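Local coordinates for ribosomal protein S2-related protein (Deinococcus radiodurans, PDB 2JH3) that binds a 4Fe-4S cluster, has a chelatase-like fold with additional domains, and may act as a sirohydrochlorin ferrochelatase, at residues G117-R131 with A156-F170. Residues are numbered along the deposited sequence; the frame is centred on the assembly and turned at random.
Sequences GAHPGMADAIAAQAR and ALETHAQALRERGQF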
ATOM      1  N   GLY A 117     -29.830  12.929  17.918  1.00 27.14           N
ATOM      2  CA  GLY A 117     -29.889  12.763  19.368  1.00 28.63           C
ATOM      3  C   GLY A 117     -30.729  13.807  20.049  1.00 30.01           C
ATOM      4  O   GLY A 117     -31.219  13.565  21.140  1.00 31.77           O
ATOM      5  N   ALA A 118     -30.911  14.964  19.434  1.00 29.88           N
ATOM      6  CA  ALA A 118     -31.768  16.045  20.016  1.00 30.70           C
ATOM      7  C   ALA A 118     -33.298  15.893  19.815  1.00 30.93           C
ATOM      8  O   ALA A 118     -34.099  16.567  20.470  1.00 31.49           O
ATOM      9  CB  ALA A 118     -31.323  17.415  19.491  1.00 30.13           C
ATOM     10  N   HIS A 119     -33.711  15.088  18.855  1.00 30.84           N
ATOM     11  CA  HIS A 119     -35.126  14.993  18.550  1.00 30.34           C
ATOM     12  C   HIS A 119     -35.918  14.148  19.592  1.00 31.08           C
ATOM     13  O   HIS A 119     -35.491  13.047  20.005  1.00 30.27           O
ATOM     14  CB  HIS A 119     -35.371  14.478  17.152  1.00 30.96           C
ATOM     15  CG  HIS A 119     -36.789  14.666  16.684  1.00 30.15           C
ATOM     16  ND1 HIS A 119     -37.225  15.797  16.052  1.00 36.48           N
ATOM     17  CD2 HIS A 119     -37.859  13.845  16.771  1.00 32.69           C
ATOM     18  CE1 HIS A 119     -38.507  15.658  15.753  1.00 37.14           C
ATOM     19  NE2 HIS A 119     -38.914  14.482  16.191  1.00 36.55           N
ATOM     20  N   PRO A 120     -37.083  14.689  20.019  1.00 31.53           N
ATOM     21  CA  PRO A 120     -37.899  13.954  21.015  1.00 30.56           C
ATOM     22  C   PRO A 120     -38.362  12.577  20.611  1.00 30.22           C
ATOM     23  O   PRO A 120     -38.590  11.729  21.497  1.00 30.13           O
ATOM     24  CB  PRO A 120     -39.051  14.902  21.330  1.00 32.21           C
ATOM     25  CG  PRO A 120     -39.082  15.938  20.183  1.00 32.28           C
ATOM     26  CD  PRO A 120     -37.634  16.030  19.716  1.00 31.48           C
ATOM     27  N   GLY A 121     -38.448  12.313  19.307  1.00 27.80           N
ATOM     28  CA  GLY A 121     -38.676  10.991  18.785  1.00 27.67           C
ATOM     29  C   GLY A 121     -37.696   9.925  19.256  1.00 27.60           C
ATOM     30  O   GLY A 121     -37.971   8.730  19.141  1.00 25.99           O
ATOM     31  N   MET A 122     -36.535  10.332  19.743  1.00 27.99           N
ATOM     32  CA  MET A 122     -35.538   9.362  20.178  1.00 28.66           C
ATOM     33  C   MET A 122     -36.012   8.571  21.400  1.00 29.15           C
ATOM     34  O   MET A 122     -35.609   7.460  21.583  1.00 30.45           O
ATOM     35  CB  MET A 122     -34.172  10.048  20.427  1.00 30.05           C
ATOM     36  CG  MET A 122     -33.269  10.255  19.127  1.00 28.11           C
ATOM     37  SD  MET A 122     -33.082   8.757  18.091  1.00 32.64           S
ATOM     38  CE  MET A 122     -32.315   7.687  19.353  1.00 32.04           C
ATOM     39  N   ALA A 123     -36.822   9.162  22.256  1.00 31.21           N
ATOM     40  CA  ALA A 123     -37.493   8.414  23.386  1.00 32.50           C
ATOM     41  C   ALA A 123     -38.289   7.179  22.938  1.00 32.88           C
ATOM     42  O   ALA A 123     -38.225   6.088  23.566  1.00 32.47           O
ATOM     43  CB  ALA A 123     -38.362   9.363  24.152  1.00 32.99           C
ATOM     44  N   ASP A 124     -39.041   7.330  21.832  1.00 33.59           N
ATOM     45  CA  ASP A 124     -39.744   6.204  21.197  1.00 34.01           C
ATOM     46  C   ASP A 124     -38.844   5.138  20.665  1.00 34.21           C
ATOM     47  O   ASP A 124     -39.160   3.919  20.749  1.00 33.57           O
ATOM     48  CB  ASP A 124     -40.536   6.705  19.977  1.00 36.21           C
ATOM     49  CG  ASP A 124     -41.529   7.773  20.330  1.00 40.57           C
ATOM     50  OD1 ASP A 124     -42.436   7.483  21.137  1.00 44.75           O
ATOM     51  OD2 ASP A 124     -41.401   8.922  19.837  1.00 48.89           O
ATOM     52  N   ALA A 125     -37.744   5.566  20.030  1.00 32.71           N
ATOM     53  CA  ALA A 125     -36.751   4.619  19.513  1.00 32.12           C
ATOM     54  C   ALA A 125     -36.064   3.847  20.673  1.00 31.25           C
ATOM     55  O   ALA A 125     -35.832   2.676  20.578  1.00 29.51           O
ATOM     56  CB  ALA A 125     -35.710   5.358  18.620  1.00 32.14           C
ATOM     57  N   ILE A 126     -35.733   4.557  21.745  1.00 32.09           N
ATOM     58  CA  ILE A 126     -35.166   3.955  22.957  1.00 31.35           C
ATOM     59  C   ILE A 126     -36.136   2.919  23.578  1.00 32.14           C
ATOM     60  O   ILE A 126     -35.762   1.764  23.731  1.00 31.10           O
ATOM     61  CB  ILE A 126     -34.887   5.035  24.015  1.00 31.42           C
ATOM     62  CG1 ILE A 126     -33.704   5.919  23.595  1.00 29.65           C
ATOM     63  CG2 ILE A 126     -34.678   4.363  25.441  1.00 32.04           C
ATOM     64  CD1 ILE A 126     -33.579   7.243  24.403  1.00 28.20           C
ATOM     65  N   ALA A 127     -37.374   3.336  23.868  1.00 33.05           N
ATOM     66  CA  ALA A 127     -38.458   2.396  24.288  1.00 33.82           C
ATOM     67  C   ALA A 127     -38.624   1.203  23.374  1.00 35.43           C
ATOM     68  O   ALA A 127     -38.756   0.035  23.822  1.00 35.94           O
ATOM     69  CB  ALA A 127     -39.775   3.129  24.512  1.00 34.04           C
ATOM     70  N   ALA A 128     -38.545   1.419  22.081  1.00 36.44           N
ATOM     71  CA  ALA A 128     -38.765   0.289  21.192  1.00 37.12           C
ATOM     72  C   ALA A 128     -37.659  -0.726  21.286  1.00 37.68           C
ATOM     73  O   ALA A 128     -37.912  -1.934  21.328  1.00 39.00           O
ATOM     74  CB  ALA A 128     -38.914   0.753  19.800  1.00 37.52           C
ATOM     75  N   GLN A 129     -36.421  -0.247  21.288  1.00 38.23           N
ATOM     76  CA  GLN A 129     -35.252  -1.102  21.480  1.00 38.29           C
ATOM     77  C   GLN A 129     -35.368  -1.824  22.846  1.00 38.48           C
ATOM     78  O   GLN A 129     -35.053  -3.008  22.948  1.00 38.81           O
ATOM     79  CB  GLN A 129     -33.993  -0.241  21.375  1.00 37.68           C
ATOM     80  CG  GLN A 129     -32.664  -0.898  21.541  1.00 38.36           C
ATOM     81  CD  GLN A 129     -32.472  -2.108  20.671  1.00 43.62           C
ATOM     82  OE1 GLN A 129     -31.724  -2.075  19.724  1.00 43.73           O
ATOM     83  NE2 GLN A 129     -33.129  -3.208  21.018  1.00 49.61           N
ATOM     84  N   ALA A 130     -35.808  -1.114  23.874  1.00 38.86           N
ATOM     85  CA  ALA A 130     -35.933  -1.706  25.209  1.00 40.59           C
ATOM     86  C   ALA A 130     -36.905  -2.897  25.146  1.00 41.93           C
ATOM     87  O   ALA A 130     -36.576  -4.020  25.575  1.00 41.94           O
ATOM     88  CB  ALA A 130     -36.415  -0.670  26.199  1.00 39.42           C
ATOM     89  N   ARG A 131     -38.075  -2.656  24.547  1.00 43.31           N
ATOM     90  CA  ARG A 131     -39.122  -3.685  24.473  1.00 43.94           C
ATOM     91  C   ARG A 131     -38.660  -4.847  23.676  1.00 44.07           C
ATOM     92  O   ARG A 131     -38.917  -5.985  24.048  1.00 43.95           O
ATOM     93  CB  ARG A 131     -40.399  -3.114  23.888  1.00 44.34           C
ATOM     94  CG  ARG A 131     -41.055  -2.113  24.803  1.00 44.39           C
ATOM     95  CD  ARG A 131     -42.414  -1.669  24.287  1.00 47.72           C
ATOM     96  NE  ARG A 131     -42.351  -1.112  22.928  1.00 49.40           N
ATOM     97  CZ  ARG A 131     -42.464   0.183  22.590  1.00 50.33           C
ATOM     98  NH1 ARG A 131     -42.673   1.145  23.490  1.00 49.19           N
ATOM     99  NH2 ARG A 131     -42.369   0.518  21.295  1.00 50.91           N
ATOM    100  N   ALA A 156     -28.833  15.940  26.242  1.00 36.18           N
ATOM    101  CA  ALA A 156     -29.965  15.522  25.395  1.00 34.43           C
ATOM    102  C   ALA A 156     -30.530  14.207  25.891  1.00 33.16           C
ATOM    103  O   ALA A 156     -31.752  14.018  25.941  1.00 31.87           O
ATOM    104  CB  ALA A 156     -29.543  15.415  23.939  1.00 34.95           C
ATOM    105  N   LEU A 157     -29.662  13.277  26.269  1.00 32.01           N
ATOM    106  CA  LEU A 157     -30.149  12.006  26.768  1.00 32.66           C
ATOM    107  C   LEU A 157     -30.932  12.169  28.071  1.00 33.42           C
ATOM    108  O   LEU A 157     -31.946  11.482  28.289  1.00 32.66           O
ATOM    109  CB  LEU A 157     -28.991  11.013  26.954  1.00 32.26           C
ATOM    110  CG  LEU A 157     -29.357   9.679  27.600  1.00 31.14           C
ATOM    111  CD1 LEU A 157     -30.376   8.993  26.785  1.00 27.31           C
ATOM    112  CD2 LEU A 157     -28.099   8.818  27.768  1.00 30.26           C
ATOM    113  N   GLU A 158     -30.449  13.069  28.933  1.00 34.82           N
ATOM    114  CA  GLU A 158     -31.168  13.418  30.175  1.00 35.71           C
ATOM    115  C   GLU A 158     -32.582  13.949  29.869  1.00 35.26           C
ATOM    116  O   GLU A 158     -33.572  13.576  30.503  1.00 34.78           O
ATOM    117  CB  GLU A 158     -30.359  14.437  30.969  1.00 37.37           C
ATOM    118  CG  GLU A 158     -28.955  13.874  31.430  1.00 41.37           C
ATOM    119  CD  GLU A 158     -29.012  12.880  32.617  1.00 45.10           C
ATOM    120  OE1 GLU A 158     -30.144  12.644  33.132  1.00 48.10           O
ATOM    121  OE2 GLU A 158     -27.918  12.348  33.039  1.00 45.36           O
ATOM    122  N   THR A 159     -32.702  14.748  28.825  1.00 35.10           N
ATOM    123  CA  THR A 159     -34.059  15.189  28.413  1.00 34.37           C
ATOM    124  C   THR A 159     -34.946  14.004  28.060  1.00 33.35           C
ATOM    125  O   THR A 159     -36.027  13.848  28.607  1.00 33.03           O
ATOM    126  CB  THR A 159     -33.928  16.229  27.327  1.00 34.69           C
ATOM    127  OG1 THR A 159     -33.278  17.365  27.911  1.00 33.77           O
ATOM    128  CG2 THR A 159     -35.269  16.631  26.760  1.00 34.79           C
ATOM    129  N   HIS A 160     -34.449  13.088  27.242  1.00 31.75           N
ATOM    130  CA  HIS A 160     -35.197  11.888  26.920  1.00 32.59           C
ATOM    131  C   HIS A 160     -35.495  10.967  28.113  1.00 32.93           C
ATOM    132  O   HIS A 160     -36.558  10.319  28.144  1.00 32.78           O
ATOM    133  CB  HIS A 160     -34.447  11.071  25.880  1.00 32.24           C
ATOM    134  CG  HIS A 160     -34.218  11.838  24.622  1.00 32.33           C
ATOM    135  ND1 HIS A 160     -32.980  11.937  24.008  1.00 35.46           N
ATOM    136  CD2 HIS A 160     -35.043  12.668  23.953  1.00 29.37           C
ATOM    137  CE1 HIS A 160     -33.083  12.762  22.973  1.00 33.10           C
ATOM    138  NE2 HIS A 160     -34.321  13.219  22.920  1.00 36.47           N
ATOM    139  N   ALA A 161     -34.505  10.826  29.005  1.00 33.17           N
ATOM    140  CA  ALA A 161     -34.677   9.966  30.205  1.00 33.83           C
ATOM    141  C   ALA A 161     -35.904  10.477  30.985  1.00 34.16           C
ATOM    142  O   ALA A 161     -36.778   9.686  31.354  1.00 34.58           O
ATOM    143  CB  ALA A 161     -33.413   9.965  31.033  1.00 33.74           C
ATOM    144  N   GLN A 162     -36.050  11.798  31.077  1.00 35.99           N
ATOM    145  CA  GLN A 162     -37.228  12.361  31.781  1.00 36.98           C
ATOM    146  C   GLN A 162     -38.572  12.164  31.050  1.00 37.62           C
ATOM    147  O   GLN A 162     -39.567  11.828  31.684  1.00 37.79           O
ATOM    148  CB  GLN A 162     -37.001  13.802  32.175  1.00 37.90           C
ATOM    149  CG  GLN A 162     -38.204  14.436  32.929  1.00 39.06           C
ATOM    150  CD  GLN A 162     -38.544  13.782  34.300  1.00 41.95           C
ATOM    151  OE1 GLN A 162     -37.749  13.051  34.891  1.00 41.81           O
ATOM    152  NE2 GLN A 162     -39.727  14.097  34.808  1.00 44.33           N
ATOM    153  N   ALA A 163     -38.607  12.292  29.718  1.00 37.45           N
ATOM    154  CA  ALA A 163     -39.816  11.971  28.996  1.00 37.36           C
ATOM    155  C   ALA A 163     -40.223  10.513  29.165  1.00 38.24           C
ATOM    156  O   ALA A 163     -41.413  10.161  29.074  1.00 37.98           O
ATOM    157  CB  ALA A 163     -39.629  12.267  27.510  1.00 38.02           C
ATOM    158  N   LEU A 164     -39.260   9.617  29.317  1.00 38.08           N
ATOM    159  CA  LEU A 164     -39.621   8.213  29.361  1.00 38.92           C
ATOM    160  C   LEU A 164     -40.162   7.852  30.747  1.00 39.96           C
ATOM    161  O   LEU A 164     -40.945   6.883  30.876  1.00 40.61           O
ATOM    162  CB  LEU A 164     -38.441   7.333  28.991  1.00 39.72           C
ATOM    163  CG  LEU A 164     -38.052   7.276  27.502  1.00 38.98           C
ATOM    164  CD1 LEU A 164     -36.566   6.886  27.417  1.00 37.69           C
ATOM    165  CD2 LEU A 164     -38.951   6.335  26.702  1.00 37.76           C
ATOM    166  N   ARG A 165     -39.741   8.605  31.769  1.00 41.10           N
ATOM    167  CA  ARG A 165     -40.290   8.460  33.121  1.00 41.84           C
ATOM    168  C   ARG A 165     -41.778   8.822  33.067  1.00 42.85           C
ATOM    169  O   ARG A 165     -42.647   8.018  33.428  1.00 43.34           O
ATOM    170  CB  ARG A 165     -39.551   9.346  34.120  1.00 41.39           C
ATOM    171  CG  ARG A 165     -38.191   8.844  34.469  1.00 40.41           C
ATOM    172  CD  ARG A 165     -37.453   9.832  35.350  1.00 40.75           C
ATOM    173  NE  ARG A 165     -36.054   9.456  35.410  1.00 38.65           N
ATOM    174  CZ  ARG A 165     -35.023  10.223  35.072  1.00 38.93           C
ATOM    175  NH1 ARG A 165     -35.184  11.467  34.679  1.00 39.94           N
ATOM    176  NH2 ARG A 165     -33.780   9.732  35.125  1.00 42.72           N
ATOM    177  N   GLU A 166     -42.074   9.976  32.491  1.00 44.10           N
ATOM    178  CA  GLU A 166     -43.476  10.411  32.393  1.00 44.24           C
ATOM    179  C   GLU A 166     -44.359   9.441  31.601  1.00 44.11           C
ATOM    180  O   GLU A 166     -45.428   9.042  32.071  1.00 43.93           O
ATOM    181  CB  GLU A 166     -43.538  11.821  31.871  1.00 45.29           C
ATOM    182  CG  GLU A 166     -42.306  12.617  32.270  1.00 47.73           C
ATOM    183  CD  GLU A 166     -42.610  13.933  32.907  0.75 51.66           C
ATOM    184  OE1 GLU A 166     -43.277  13.884  33.964  1.00 54.82           O
ATOM    185  OE2 GLU A 166     -42.141  14.984  32.381  0.75 52.35           O
ATOM    186  N   ARG A 167     -43.938   8.990  30.435  1.00 44.17           N
ATOM    187  CA  ARG A 167     -44.680   7.891  29.805  1.00 45.13           C
ATOM    188  C   ARG A 167     -45.010   6.707  30.771  1.00 45.19           C
ATOM    189  O   ARG A 167     -46.111   6.148  30.730  1.00 44.89           O
ATOM    190  CB  ARG A 167     -43.914   7.325  28.629  1.00 46.15           C
ATOM    191  CG  ARG A 167     -43.798   8.268  27.479  1.00 49.55           C
ATOM    192  CD  ARG A 167     -42.406   8.173  26.883  0.50 53.68           C
ATOM    193  NE  ARG A 167     -42.348   8.828  25.594  0.50 54.58           N
ATOM    194  CZ  ARG A 167     -42.405   8.194  24.429  1.00 56.95           C
ATOM    195  NH1 ARG A 167     -42.491   6.849  24.324  1.00 57.36           N
ATOM    196  NH2 ARG A 167     -42.372   8.941  23.343  1.00 58.41           N
ATOM    197  N   GLY A 168     -44.040   6.306  31.603  1.00 45.19           N
ATOM    198  CA  GLY A 168     -44.295   5.318  32.665  1.00 44.59           C
ATOM    199  C   GLY A 168     -44.398   3.879  32.241  1.00 45.06           C
ATOM    200  O   GLY A 168     -44.722   3.010  33.037  1.00 46.01           O
ATOM    201  N   GLN A 169     -44.071   3.557  31.015  1.00 45.13           N
ATOM    202  CA  GLN A 169     -44.154   2.158  30.618  1.00 44.74           C
ATOM    203  C   GLN A 169     -43.209   1.239  31.424  1.00 43.85           C
ATOM    204  O   GLN A 169     -43.379  -0.013  31.440  1.00 44.09           O
ATOM    205  CB  GLN A 169     -43.855   2.031  29.127  1.00 45.58           C
ATOM    206  CG  GLN A 169     -44.428   0.758  28.490  1.00 47.12           C
ATOM    207  CD  GLN A 169     -44.016   0.574  27.005  1.00 48.85           C
ATOM    208  OE1 GLN A 169     -42.946   1.040  26.563  1.00 53.17           O
ATOM    209  NE2 GLN A 169     -44.875  -0.121  26.235  1.00 51.94           N
ATOM    210  N   PHE A 170     -42.196   1.843  32.053  1.00 42.48           N
ATOM    211  CA  PHE A 170     -41.136   1.081  32.727  1.00 41.06           C
ATOM    212  C   PHE A 170     -41.157   1.421  34.189  1.00 41.05           C
ATOM    213  O   PHE A 170     -41.635   2.485  34.583  1.00 41.98           O
ATOM    214  CB  PHE A 170     -39.716   1.374  32.124  1.00 38.99           C
ATOM    215  CG  PHE A 170     -39.590   0.993  30.660  1.00 37.24           C
ATOM    216  CD1 PHE A 170     -39.822   1.931  29.669  1.00 34.33           C
ATOM    217  CD2 PHE A 170     -39.261  -0.301  30.291  1.00 37.38           C
ATOM    218  CE1 PHE A 170     -39.758   1.581  28.370  1.00 35.23           C
ATOM    219  CE2 PHE A 170     -39.202  -0.664  28.959  1.00 39.19           C
ATOM    220  CZ  PHE A 170     -39.468   0.293  27.998  1.00 36.97           C
TER
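The imidazole of H160 has M122 CB over one face, a CH-pi contact 4.1 Å from the ring centroid, and the carbonyl oxygen of A156, one helical turn back, over the other, both toward the rim; the G117 backbone lies at its edge. Obliquely to the ring, H160 NE2 gives a weak, bent hydrogen bond (3.1 Å) to H119 O, which also accepts the backbone N-H of M122 in the turn leading into helix 122-131. The R167 guanidinium rests one face on A123 CB and turns its edge to D124 in a salt bridge: NH2 donates to OD1 at 2.6 Å, in the guanidinium plane but from above the carboxylate plane. R131, bent at chi3 (-56°), lays its guanidinium over the backbone of A127 and A128, and its NH1 makes a nearly straight hydrogen bond (3.1 Å, 163°) to a lone pair of Q169 OE1. An alanine here removes the guanidinium, and Q169 OE1 would probably be left without this donor and its amide freer to turn. Small A123 and A127 admit L164, whose CD1 touches I126 CG2 at 3.7 Å, while A130 CB packs on F170 CZ at 3.7 Å. The axes of 122-131 and 156-167 cross at -67°, 9.5 Å apart, and both helices lie on the parallel sheet containing strand 144-149. Apolar groups and H160 are thus buried, while at the more exposed margin D124-R167 joins helix to helix and R131-Q169 helix to loop.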